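Long-range contact in O-ureido-L-serine synthase (Streptomyces lavendulae, PDB 3X44), which makes O-ureido-L-serine from O-acetyl-L-serine and hydroxyurea with the help of pyridoxal phosphate, a step in the biosynthesis of the antibiotic D-cycloserine: residues Phe143-Ala157 and Gly177-Leu189. The protein carries 1 engineered substitution. Numbering follows the deposited sequence.
Sequences FDNPANPSYHRETTA and GTTGTLTGVGQML. With PUS ((E)-O-(carbamoylamino)-N-({3-hydroxy-2-methyl-5-[(phosphonooxy)methyl]pyridin-4-yl}methylidene)-L-serine), chain C.
The phosphate-binding loop G177-T179 of this fold-type II PLP enzyme runs straight into helix 180-189, whose first turn completes the phosphate site, and N148 and H152 of helix 147-157 pack against that loop and turn. G177 N, T178 N, T179 N and T181 N all donate to the cofactor phosphate of PUS, joined by the hydroxyls of T178 and T181. T178 OG1 sits at a junction: it gives its proton to PUS O1P at 2.6 Å, accepts from G180 N in an ST turn, and takes N148 ND2 at 2.9 Å, lying in the amide plane of N148. The other proton of ND2 goes to Q142 O, which fixes the flip of the amide. T181 CA packs on one face of the H152 imidazole, 3.8 Å from its centroid, a CH-pi contact, while ND1 pairs with T156 OG1 of its own helix. The axes of the segments 147-157 and 180-189 approach to 7.2 Å and cross at -49°, an approach that G180 and G184, with no side chains, allow; G184 CA lies 3.4 Å from P149 O. Farther along, the extended chain of R153 brings NE and NH2 side-on to Q187 OE1, NE at 2.6 Å, guanidinium and amide nearly coplanar. N148, a second-shell residue, is thus placed to keep the T178 hydroxyl turned toward the phosphate, whose negative charge the start of helix 180-189 would help stabilise.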
ATOM      1  N   PHE A 143      -9.024  28.522  10.021  1.00 18.34           N
ATOM      2  CA  PHE A 143      -7.923  29.471   9.843  1.00 20.48           C
ATOM      3  C   PHE A 143      -7.061  29.662  11.081  1.00 23.27           C
ATOM      4  O   PHE A 143      -6.009  30.311  11.019  1.00 22.53           O
ATOM      5  CB  PHE A 143      -8.462  30.834   9.417  1.00 17.60           C
ATOM      6  CG  PHE A 143      -9.171  30.816   8.102  1.00 20.83           C
ATOM      7  CD1 PHE A 143      -8.449  30.834   6.909  1.00 20.20           C
ATOM      8  CD2 PHE A 143     -10.564  30.802   8.045  1.00 17.75           C
ATOM      9  CE1 PHE A 143      -9.103  30.843   5.687  1.00 17.90           C
ATOM     10  CE2 PHE A 143     -11.223  30.810   6.826  1.00 18.22           C
ATOM     11  CZ  PHE A 143     -10.494  30.832   5.644  1.00 18.53           C
ATOM     12  N   ASP A 144      -7.500  29.096  12.201  1.00 22.06           N
ATOM     13  CA  ASP A 144      -6.764  29.250  13.452  1.00 24.19           C
ATOM     14  C   ASP A 144      -6.543  27.941  14.208  1.00 21.62           C
ATOM     15  O   ASP A 144      -5.783  27.896  15.178  1.00 21.59           O
ATOM     16  CB  ASP A 144      -7.505  30.232  14.359  1.00 25.42           C
ATOM     17  CG  ASP A 144      -7.562  31.633  13.778  1.00 30.77           C
ATOM     18  OD1 ASP A 144      -6.536  32.346  13.847  1.00 30.20           O
ATOM     19  OD2 ASP A 144      -8.632  32.018  13.256  1.00 29.92           O
ATOM     20  N   ASN A 145      -7.199  26.880  13.765  1.00 18.57           N
ATOM     21  CA  ASN A 145      -7.072  25.601  14.439  1.00 20.02           C
ATOM     22  C   ASN A 145      -5.757  24.881  14.172  1.00 18.55           C
ATOM     23  O   ASN A 145      -5.479  24.472  13.042  1.00 19.74           O
ATOM     24  CB  ASN A 145      -8.240  24.689  14.062  1.00 18.76           C
ATOM     25  CG  ASN A 145      -8.407  23.545  15.027  1.00 16.36           C
ATOM     26  OD1 ASN A 145      -7.440  23.094  15.633  1.00 17.40           O
ATOM     27  ND2 ASN A 145      -9.637  23.064  15.179  1.00 18.28           N
ATOM     28  N   PRO A 146      -4.941  24.703  15.222  1.00 20.76           N
ATOM     29  CA  PRO A 146      -3.643  24.027  15.133  1.00 19.57           C
ATOM     30  C   PRO A 146      -3.781  22.620  14.551  1.00 18.77           C
ATOM     31  O   PRO A 146      -2.839  22.092  13.964  1.00 19.24           O
ATOM     32  CB  PRO A 146      -3.152  23.998  16.578  1.00 20.88           C
ATOM     33  CG  PRO A 146      -3.881  25.115  17.249  1.00 20.85           C
ATOM     34  CD  PRO A 146      -5.228  25.149  16.600  1.00 21.26           C
ATOM     35  N   ALA A 147      -4.957  22.023  14.719  1.00 18.17           N
ATOM     36  CA  ALA A 147      -5.227  20.679  14.208  1.00 17.95           C
ATOM     37  C   ALA A 147      -5.163  20.626  12.681  1.00 16.49           C
ATOM     38  O   ALA A 147      -5.103  19.553  12.090  1.00 18.67           O
ATOM     39  CB  ALA A 147      -6.599  20.208  14.687  1.00 17.40           C
ATOM     40  N   ASN A 148      -5.183  21.791  12.050  1.00 16.72           N
ATOM     41  CA  ASN A 148      -5.132  21.893  10.598  1.00 18.33           C
ATOM     42  C   ASN A 148      -3.701  21.606  10.128  1.00 17.87           C
ATOM     43  O   ASN A 148      -3.436  20.542   9.571  1.00 16.69           O
ATOM     44  CB  ASN A 148      -5.623  23.291  10.182  1.00 16.10           C
ATOM     45  CG  ASN A 148      -5.418  23.591   8.705  1.00 15.78           C
ATOM     46  OD1 ASN A 148      -4.896  22.773   7.939  1.00 17.73           O
ATOM     47  ND2 ASN A 148      -5.836  24.783   8.297  1.00 13.26           N
ATOM     48  N   PRO A 149      -2.754  22.531  10.378  1.00 18.65           N
ATOM     49  CA  PRO A 149      -1.370  22.297   9.946  1.00 19.61           C
ATOM     50  C   PRO A 149      -0.738  21.030  10.532  1.00 17.56           C
ATOM     51  O   PRO A 149       0.138  20.421   9.917  1.00 19.33           O
ATOM     52  CB  PRO A 149      -0.629  23.569  10.396  1.00 19.28           C
ATOM     53  CG  PRO A 149      -1.481  24.151  11.467  1.00 19.26           C
ATOM     54  CD  PRO A 149      -2.890  23.827  11.071  1.00 16.95           C
ATOM     55  N   SER A 150      -1.187  20.631  11.720  1.00 18.11           N
ATOM     56  CA  SER A 150      -0.636  19.449  12.365  1.00 19.44           C
ATOM     57  C   SER A 150      -0.912  18.168  11.585  1.00 17.80           C
ATOM     58  O   SER A 150      -0.048  17.303  11.496  1.00 16.52           O
ATOM     59  CB  SER A 150      -1.173  19.318  13.796  1.00 24.80           C
ATOM     60  OG  SER A 150      -2.397  18.606  13.817  1.00 28.05           O
ATOM     61  N   TYR A 151      -2.100  18.029  11.011  1.00 18.58           N
ATOM     62  CA  TYR A 151      -2.370  16.813  10.249  1.00 18.06           C
ATOM     63  C   TYR A 151      -1.514  16.807   8.990  1.00 16.67           C
ATOM     64  O   TYR A 151      -1.224  15.753   8.443  1.00 19.52           O
ATOM     65  CB  TYR A 151      -3.847  16.705   9.873  1.00 17.88           C
ATOM     66  CG  TYR A 151      -4.297  15.276   9.619  1.00 15.27           C
ATOM     67  CD1 TYR A 151      -4.591  14.411  10.677  1.00 17.84           C
ATOM     68  CD2 TYR A 151      -4.440  14.798   8.316  1.00 17.52           C
ATOM     69  CE1 TYR A 151      -5.028  13.091  10.432  1.00 19.18           C
ATOM     70  CE2 TYR A 151      -4.870  13.498   8.069  1.00 18.26           C
ATOM     71  CZ  TYR A 151      -5.164  12.651   9.119  1.00 19.09           C
ATOM     72  OH  TYR A 151      -5.605  11.374   8.839  1.00 22.91           O
ATOM     73  N   HIS A 152      -1.103  17.987   8.534  1.00 16.64           N
ATOM     74  CA  HIS A 152      -0.262  18.078   7.339  1.00 15.09           C
ATOM     75  C   HIS A 152       1.179  17.722   7.660  1.00 17.03           C
ATOM     76  O   HIS A 152       1.891  17.173   6.819  1.00 15.63           O
ATOM     77  CB  HIS A 152      -0.327  19.482   6.740  1.00 14.11           C
ATOM     78  CG  HIS A 152      -1.626  19.771   6.058  1.00 14.97           C
ATOM     79  ND1 HIS A 152      -2.000  19.157   4.880  1.00 15.65           N
ATOM     80  CD2 HIS A 152      -2.652  20.582   6.404  1.00 12.38           C
ATOM     81  CE1 HIS A 152      -3.201  19.580   4.531  1.00 14.15           C
ATOM     82  NE2 HIS A 152      -3.618  20.444   5.438  1.00 15.41           N
ATOM     83  N   ARG A 153       1.612  18.037   8.878  1.00 15.30           N
ATOM     84  CA  ARG A 153       2.970  17.706   9.282  1.00 19.94           C
ATOM     85  C   ARG A 153       3.076  16.189   9.398  1.00 18.60           C
ATOM     86  O   ARG A 153       4.083  15.587   9.038  1.00 17.93           O
ATOM     87  CB  ARG A 153       3.290  18.297  10.657  1.00 18.90           C
ATOM     88  CG  ARG A 153       3.450  19.794  10.715  1.00 23.59           C
ATOM     89  CD  ARG A 153       3.867  20.200  12.127  1.00 22.32           C
ATOM     90  NE  ARG A 153       3.623  21.615  12.391  1.00 28.22           N
ATOM     91  CZ  ARG A 153       2.573  22.081  13.059  1.00 29.75           C
ATOM     92  NH1 ARG A 153       1.661  21.242  13.534  1.00 30.53           N
ATOM     93  NH2 ARG A 153       2.434  23.387  13.255  1.00 29.19           N
ATOM     94  N   GLU A 154       2.015  15.577   9.905  1.00 21.55           N
ATOM     95  CA  GLU A 154       2.017  14.141  10.144  1.00 20.62           C
ATOM     96  C   GLU A 154       1.661  13.233   8.977  1.00 20.14           C
ATOM     97  O   GLU A 154       2.084  12.078   8.953  1.00 21.60           O
ATOM     98  CB  GLU A 154       1.116  13.826  11.345  1.00 21.22           C
ATOM     99  CG  GLU A 154       1.587  14.486  12.634  1.00 19.52           C
ATOM    100  CD  GLU A 154       0.476  14.711  13.643  1.00 22.60           C
ATOM    101  OE1 GLU A 154      -0.246  13.749  13.965  1.00 24.58           O
ATOM    102  OE2 GLU A 154       0.333  15.854  14.123  1.00 23.62           O
ATOM    103  N   THR A 155       0.883  13.729   8.020  1.00 15.88           N
ATOM    104  CA  THR A 155       0.520  12.894   6.886  1.00 17.16           C
ATOM    105  C   THR A 155       1.055  13.415   5.559  1.00 16.08           C
ATOM    106  O   THR A 155       1.917  12.790   4.952  1.00 18.45           O
ATOM    107  CB  THR A 155      -1.012  12.712   6.790  1.00 15.91           C
ATOM    108  OG1 THR A 155      -1.646  13.985   6.624  1.00 16.26           O
ATOM    109  CG2 THR A 155      -1.542  12.054   8.057  1.00 13.77           C
ATOM    110  N   THR A 156       0.543  14.559   5.116  1.00 16.73           N
ATOM    111  CA  THR A 156       0.960  15.152   3.849  1.00 18.69           C
ATOM    112  C   THR A 156       2.471  15.261   3.708  1.00 18.89           C
ATOM    113  O   THR A 156       3.028  14.907   2.671  1.00 17.14           O
ATOM    114  CB  THR A 156       0.377  16.558   3.676  1.00 17.91           C
ATOM    115  OG1 THR A 156      -1.000  16.547   4.071  1.00 19.61           O
ATOM    116  CG2 THR A 156       0.499  16.999   2.218  1.00 16.48           C
ATOM    117  N   ALA A 157       3.117  15.780   4.745  1.00 14.06           N
ATOM    118  CA  ALA A 157       4.568  15.930   4.755  1.00 19.21           C
ATOM    119  C   ALA A 157       5.278  14.574   4.819  1.00 17.29           C
ATOM    120  O   ALA A 157       6.326  14.380   4.199  1.00 18.56           O
ATOM    121  CB  ALA A 157       4.993  16.795   5.953  1.00 14.92           C
ATOM    122  N   GLY A 177      -4.873  28.891   1.330  1.00 18.74           N
ATOM    123  CA  GLY A 177      -6.155  29.445   1.716  1.00 17.73           C
ATOM    124  C   GLY A 177      -5.981  29.658   3.213  1.00 19.38           C
ATOM    125  O   GLY A 177      -5.816  30.789   3.674  1.00 19.82           O
ATOM    126  N   THR A 178      -5.990  28.565   3.971  1.00 18.18           N
ATOM    127  CA  THR A 178      -5.782  28.646   5.415  1.00 20.05           C
ATOM    128  C   THR A 178      -4.277  28.628   5.712  1.00 19.88           C
ATOM    129  O   THR A 178      -3.840  29.036   6.793  1.00 19.99           O
ATOM    130  CB  THR A 178      -6.427  27.450   6.143  1.00 20.28           C
ATOM    131  OG1 THR A 178      -5.742  26.237   5.787  1.00 21.33           O
ATOM    132  CG2 THR A 178      -7.894  27.332   5.766  1.00 18.88           C
ATOM    133  N   THR A 179      -3.504  28.178   4.722  1.00 17.80           N
ATOM    134  CA  THR A 179      -2.041  28.023   4.792  1.00 17.48           C
ATOM    135  C   THR A 179      -1.658  26.793   5.613  1.00 17.10           C
ATOM    136  O   THR A 179      -0.478  26.547   5.871  1.00 16.97           O
ATOM    137  CB  THR A 179      -1.293  29.273   5.367  1.00 16.84           C
ATOM    138  OG1 THR A 179      -1.255  29.216   6.798  1.00 18.82           O
ATOM    139  CG2 THR A 179      -1.957  30.550   4.908  1.00 17.11           C
ATOM    140  N   GLY A 180      -2.652  25.996   5.992  1.00 18.10           N
ATOM    141  CA  GLY A 180      -2.362  24.798   6.763  1.00 16.82           C
ATOM    142  C   GLY A 180      -1.432  23.845   6.024  1.00 16.82           C
ATOM    143  O   GLY A 180      -0.567  23.207   6.632  1.00 21.42           O
ATOM    144  N   THR A 181      -1.611  23.737   4.711  1.00 14.84           N
ATOM    145  CA  THR A 181      -0.782  22.847   3.907  1.00 14.95           C
ATOM    146  C   THR A 181       0.636  23.384   3.866  1.00 14.86           C
ATOM    147  O   THR A 181       1.583  22.675   4.154  1.00 13.73           O
ATOM    148  CB  THR A 181      -1.321  22.729   2.461  1.00 14.50           C
ATOM    149  OG1 THR A 181      -2.559  22.010   2.471  1.00 18.84           O
ATOM    150  CG2 THR A 181      -0.338  21.984   1.578  1.00 18.09           C
ATOM    151  N   LEU A 182       0.758  24.654   3.505  1.00 15.34           N
ATOM    152  CA  LEU A 182       2.051  25.322   3.418  1.00 17.88           C
ATOM    153  C   LEU A 182       2.812  25.351   4.740  1.00 17.51           C
ATOM    154  O   LEU A 182       4.030  25.185   4.766  1.00 21.72           O
ATOM    155  CB  LEU A 182       1.845  26.748   2.913  1.00 13.90           C
ATOM    156  CG  LEU A 182       3.001  27.724   3.100  1.00 15.90           C
ATOM    157  CD1 LEU A 182       4.110  27.360   2.134  1.00 16.17           C
ATOM    158  CD2 LEU A 182       2.505  29.161   2.863  1.00 16.01           C
ATOM    159  N   THR A 183       2.101  25.568   5.840  1.00 18.33           N
ATOM    160  CA  THR A 183       2.756  25.616   7.143  1.00 15.89           C
ATOM    161  C   THR A 183       3.145  24.230   7.652  1.00 15.09           C
ATOM    162  O   THR A 183       4.277  24.022   8.100  1.00 17.24           O
ATOM    163  CB  THR A 183       1.859  26.321   8.183  1.00 14.73           C
ATOM    164  OG1 THR A 183       1.681  27.688   7.796  1.00 16.40           O
ATOM    165  CG2 THR A 183       2.508  26.277   9.572  1.00 11.76           C
ATOM    166  N   GLY A 184       2.213  23.282   7.571  1.00 15.47           N
ATOM    167  CA  GLY A 184       2.485  21.926   8.028  1.00 12.47           C
ATOM    168  C   GLY A 184       3.605  21.251   7.256  1.00 13.88           C
ATOM    169  O   GLY A 184       4.534  20.690   7.847  1.00 13.00           O
ATOM    170  N   VAL A 185       3.527  21.300   5.930  1.00 11.42           N
ATOM    171  CA  VAL A 185       4.562  20.684   5.114  1.00 12.16           C
ATOM    172  C   VAL A 185       5.853  21.501   5.177  1.00 13.79           C
ATOM    173  O   VAL A 185       6.944  20.946   5.312  1.00 13.41           O
ATOM    174  CB  VAL A 185       4.120  20.555   3.648  1.00 11.91           C
ATOM    175  CG1 VAL A 185       5.242  19.926   2.827  1.00 17.95           C
ATOM    176  CG2 VAL A 185       2.874  19.688   3.553  1.00 12.33           C
ATOM    177  N   GLY A 186       5.713  22.821   5.096  1.00 17.39           N
ATOM    178  CA  GLY A 186       6.872  23.696   5.134  1.00 19.11           C
ATOM    179  C   GLY A 186       7.740  23.510   6.363  1.00 20.93           C
ATOM    180  O   GLY A 186       8.970  23.573   6.282  1.00 19.71           O
ATOM    181  N   GLN A 187       7.097  23.271   7.503  1.00 21.49           N
ATOM    182  CA  GLN A 187       7.804  23.098   8.766  1.00 21.35           C
ATOM    183  C   GLN A 187       8.557  21.776   8.884  1.00 21.18           C
ATOM    184  O   GLN A 187       9.620  21.717   9.510  1.00 17.20           O
ATOM    185  CB  GLN A 187       6.826  23.247   9.927  1.00 19.96           C
ATOM    186  CG  GLN A 187       6.502  24.694  10.252  1.00 21.64           C
ATOM    187  CD  GLN A 187       5.493  24.830  11.364  1.00 20.25           C
ATOM    188  OE1 GLN A 187       4.804  23.872  11.714  1.00 24.35           O
ATOM    189  NE2 GLN A 187       5.399  26.024  11.930  1.00 21.96           N
ATOM    190  N   MET A 188       8.012  20.718   8.289  1.00 20.96           N
ATOM    191  CA  MET A 188       8.662  19.416   8.338  1.00 20.94           C
ATOM    192  C   MET A 188       9.806  19.419   7.326  1.00 21.46           C
ATOM    193  O   MET A 188      10.854  18.812   7.555  1.00 17.12           O
ATOM    194  CB  MET A 188       7.656  18.305   8.021  1.00 19.02           C
ATOM    195  CG  MET A 188       6.542  18.173   9.064  1.00 22.19           C
ATOM    196  SD  MET A 188       7.103  18.336  10.789  1.00 22.96           S
ATOM    197  CE  MET A 188       7.876  16.775  11.020  1.00 23.69           C
ATOM    198  N   LEU A 189       9.597  20.116   6.215  1.00 20.46           N
ATOM    199  CA  LEU A 189      10.614  20.230   5.186  1.00 21.60           C
ATOM    200  C   LEU A 189      11.809  20.977   5.769  1.00 23.29           C
ATOM    201  O   LEU A 189      12.959  20.670   5.447  1.00 26.03           O
ATOM    202  CB  LEU A 189      10.080  21.010   3.986  1.00 21.71           C
ATOM    203  CG  LEU A 189       9.176  20.267   3.006  1.00 21.14           C
ATOM    204  CD1 LEU A 189       8.599  21.256   2.006  1.00 21.70           C
ATOM    205  CD2 LEU A 189       9.962  19.172   2.303  1.00 21.13           C
TER
HETATM  206  N   PUS C 400      -9.882  25.442   0.943  1.00 20.82           N
HETATM  207  CA  PUS C 400     -10.458  25.840   2.291  1.00 22.23           C
HETATM  208  CB  PUS C 400     -10.091  27.321   2.661  1.00 21.18           C
HETATM  209  OG  PUS C 400     -10.617  28.257   1.616  1.00 24.28           O
HETATM  210  ND  PUS C 400     -10.974  29.534   2.193  1.00 25.49           N
HETATM  211  CE  PUS C 400     -10.406  30.664   1.717  1.00 24.50           C
HETATM  212  NZ2 PUS C 400      -9.259  30.602   1.016  1.00 23.66           N
HETATM  213  OZ1 PUS C 400     -10.918  31.719   1.918  1.00 25.91           O
HETATM  214  C   PUS C 400     -11.994  25.687   2.237  1.00 22.51           C
HETATM  215  O   PUS C 400     -12.484  24.962   1.416  1.00 22.53           O
HETATM  216  OT  PUS C 400     -12.695  26.288   3.015  1.00 22.02           O
HETATM  217  C2  PUS C 400      -8.192  24.462  -3.052  1.00 15.85           C
HETATM  218  C3  PUS C 400      -8.797  24.645  -1.721  1.00 15.79           C
HETATM  219  C4  PUS C 400      -7.957  25.134  -0.621  1.00 17.56           C
HETATM  220  C5  PUS C 400      -6.536  25.396  -0.880  1.00 19.05           C
HETATM  221  C6  PUS C 400      -6.022  25.172  -2.240  1.00 16.00           C
HETATM  222  C2A PUS C 400      -9.030  24.003  -4.212  1.00 16.63           C
HETATM  223  C4A PUS C 400      -8.561  25.520   0.711  1.00 19.39           C
HETATM  224  C5A PUS C 400      -5.607  25.895   0.216  1.00 15.90           C
HETATM  225  N1  PUS C 400      -6.853  24.731  -3.246  1.00 18.81           N
HETATM  226  O3  PUS C 400     -10.084  24.308  -1.510  1.00 17.29           O
HETATM  227  O1P PUS C 400      -6.132  25.774   3.218  1.00 16.14           O
HETATM  228  O2P PUS C 400      -4.330  24.245   3.277  1.00 15.48           O
HETATM  229  O3P PUS C 400      -3.991  26.436   2.418  1.00 17.15           O
HETATM  230  O4P PUS C 400      -5.303  24.820   1.167  1.00 16.71           O
HETATM  231  P   PUS C 400      -4.940  25.326   2.523  1.00 17.48           P